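Local coordinates for synaptic vesicle glycoprotein 2C (Homo sapiens, PDB 5JLV) that is a synaptic vesicle membrane glycoprotein whose luminal domain probably acts as a neuronal receptor for botulinum neurotoxin A, at residues F35-Q40 with G50-V55. Numbering follows the deposited sequence.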
loop_
_atom_site.group_PDB
_atom_site.type_symbol
_atom_site.label_atom_id
_atom_site.label_comp_id
_atom_site.label_asym_id
_atom_site.label_seq_id
_atom_site.Cartn_x
_atom_site.Cartn_y
_atom_site.Cartn_z
ATOM N N PHE C 35 29.511 7.724 -22.642
ATOM C CA PHE C 35 30.820 8.339 -22.864
ATOM C C PHE C 35 30.902 9.671 -22.127
ATOM O O PHE C 35 29.869 10.259 -21.778
ATOM C CB PHE C 35 31.076 8.552 -24.368
ATOM C CG PHE C 35 29.870 9.045 -25.134
ATOM C CD1 PHE C 35 29.009 8.138 -25.771
ATOM C CD2 PHE C 35 29.594 10.407 -25.231
ATOM C CE1 PHE C 35 27.899 8.583 -26.478
ATOM C CE2 PHE C 35 28.482 10.855 -25.941
ATOM C CZ PHE C 35 27.637 9.943 -26.564
ATOM N N THR C 36 32.125 10.144 -21.896
ATOM C CA THR C 36 32.343 11.420 -21.211
ATOM C C THR C 36 31.538 12.545 -21.874
ATOM O O THR C 36 31.504 12.654 -23.097
ATOM C CB THR C 36 33.848 11.790 -21.165
ATOM O OG1 THR C 36 34.570 10.779 -20.446
ATOM C CG2 THR C 36 34.068 13.148 -20.485
ATOM N N MET C 37 30.856 13.339 -21.052
ATOM C CA MET C 37 30.222 14.577 -21.502
ATOM C C MET C 37 30.925 15.750 -20.806
ATOM O O MET C 37 31.028 15.786 -19.575
ATOM C CB MET C 37 28.723 14.564 -21.183
ATOM C CG MET C 37 27.884 15.506 -22.041
ATOM S SD MET C 37 26.101 15.398 -21.719
ATOM C CE MET C 37 25.802 13.661 -22.058
ATOM N N GLU C 38 31.415 16.700 -21.597
ATOM C CA GLU C 38 32.344 17.697 -21.096
ATOM C C GLU C 38 32.119 19.077 -21.720
ATOM O O GLU C 38 31.940 19.199 -22.933
ATOM C CB GLU C 38 33.775 17.224 -21.347
ATOM C CG GLU C 38 34.838 17.921 -20.514
ATOM C CD GLU C 38 36.197 17.249 -20.616
ATOM O OE1 GLU C 38 36.330 16.257 -21.369
ATOM O OE2 GLU C 38 37.135 17.715 -19.938
ATOM N N ASN C 39 32.126 20.106 -20.867
ATOM C CA ASN C 39 32.053 21.516 -21.285
ATOM C C ASN C 39 30.894 21.817 -22.226
ATOM O O ASN C 39 31.102 22.230 -23.365
ATOM C CB ASN C 39 33.382 21.981 -21.897
ATOM C CG ASN C 39 34.533 21.902 -20.915
ATOM O OD1 ASN C 39 35.395 21.031 -21.029
ATOM N ND2 ASN C 39 34.546 22.803 -19.933
ATOM N N GLN C 40 29.676 21.596 -21.736
ATOM C CA GLN C 40 28.468 21.785 -22.531
ATOM C C GLN C 40 27.377 22.425 -21.702
ATOM O O GLN C 40 27.266 22.164 -20.499
ATOM C CB GLN C 40 27.946 20.444 -23.063
ATOM C CG GLN C 40 28.850 19.735 -24.058
ATOM C CD GLN C 40 28.396 18.314 -24.327
ATOM O OE1 GLN C 40 27.236 17.966 -24.088
ATOM N NE2 GLN C 40 29.307 17.480 -24.811
ATOM N N GLY C 50 15.896 8.461 -21.768
ATOM C CA GLY C 50 17.326 8.612 -21.932
ATOM C C GLY C 50 18.056 7.750 -20.930
ATOM O O GLY C 50 17.669 7.673 -19.757
ATOM N N ARG C 51 19.100 7.088 -21.399
ATOM C CA ARG C 51 19.940 6.281 -20.541
ATOM C C ARG C 51 21.360 6.832 -20.510
ATOM O O ARG C 51 22.083 6.802 -21.510
ATOM C CB ARG C 51 19.909 4.819 -20.990
ATOM C CG ARG C 51 18.547 4.170 -20.763
ATOM C CD ARG C 51 18.378 2.861 -21.513
ATOM N NE ARG C 51 19.426 1.889 -21.206
ATOM C CZ ARG C 51 19.601 1.304 -20.021
ATOM N NH1 ARG C 51 18.805 1.597 -18.995
ATOM N NH2 ARG C 51 20.582 0.423 -19.865
ATOM N N PHE C 52 21.725 7.382 -19.363
ATOM C CA PHE C 52 23.070 7.842 -19.109
ATOM C C PHE C 52 23.754 6.781 -18.257
ATOM O O PHE C 52 23.526 6.702 -17.037
ATOM C CB PHE C 52 23.023 9.192 -18.384
ATOM C CG PHE C 52 22.190 10.243 -19.099
ATOM C CD1 PHE C 52 20.803 10.298 -18.932
ATOM C CD2 PHE C 52 22.792 11.171 -19.939
ATOM C CE1 PHE C 52 20.040 11.263 -19.584
ATOM C CE2 PHE C 52 22.034 12.136 -20.592
ATOM C CZ PHE C 52 20.659 12.182 -20.409
ATOM N N ILE C 53 24.552 5.934 -18.914
ATOM C CA ILE C 53 25.126 4.732 -18.297
ATOM C C ILE C 53 26.652 4.820 -18.257
ATOM O O ILE C 53 27.309 4.763 -19.300
ATOM C CB ILE C 53 24.738 3.437 -19.075
ATOM C CG1 ILE C 53 23.246 3.419 -19.467
ATOM C CG2 ILE C 53 25.144 2.190 -18.297
ATOM C CD1 ILE C 53 22.278 3.149 -18.325
ATOM N N GLY C 54 27.214 4.956 -17.056
ATOM C CA GLY C 54 28.675 5.035 -16.892
ATOM C C GLY C 54 29.274 6.332 -17.402
ATOM O O GLY C 54 30.451 6.389 -17.741
ATOM N N VAL C 55 28.458 7.376 -17.447
ATOM C CA VAL C 55 28.868 8.658 -17.978
ATOM C C VAL C 55 29.650 9.453 -16.934
ATOM O O VAL C 55 29.305 9.447 -15.747
ATOM C CB VAL C 55 27.639 9.468 -18.441
ATOM C CG1 VAL C 55 28.026 10.872 -18.886
ATOM C CG2 VAL C 55 26.912 8.731 -19.555
#
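Val55 turns its two methyls to the backbone of Phe35, and Met37 reaches past them to the ring of Phe52. The carbonyl oxygen Phe35 O faces the fork of the valine. It lies 3.5 Å from Val55 CG1 and 4.0 Å from Val55 CG2. Val55 CG1 stands anti to its own backbone N (chi1 175°), which leaves CG2 beside that N. Val55 CG1 also touches Met37, coming within 4.3 Å of Met37 N and 4.4 Å of Met37 CB. The Phe35 side chain leaves its backbone away from 50-55, so this residue takes part through its main chain.

Met37 points toward 50-55. Its chain is extended through chi2 (176°), and the last bend at the sulfur (chi3 -58°) sets the methyl. Met37 CE comes to the rim of the Phe52 ring, near the ring plane, at 4.3 Å from Phe52 CE2. The methyl thus touches an edge and does not lie over a face. Phe52 is also stacked with Phe72 and meets Phe31 edge-to-face. Met37, Phe52 and Val55 are all buried, and the packing between their side chains is apolar.

The two segments do not pair as strands here. Met37 instead makes backbone hydrogen bonds to Lys56 and Lys58 of the strand that follows Val55, where strand 37-38 runs parallel to 56-58. Gly54, with a positive phi, turns the chain between strand 46-53 and strand 56-58. The contact lies inside a corner, where the face holding 37-38 and 56-58 meets the neighbouring face holding 50-53, with phenylalanines of successive turns packed together. This is consistent with the quadrilateral beta-helix of pentapeptide-repeat proteins, to whose clan the SV2 luminal domain belongs.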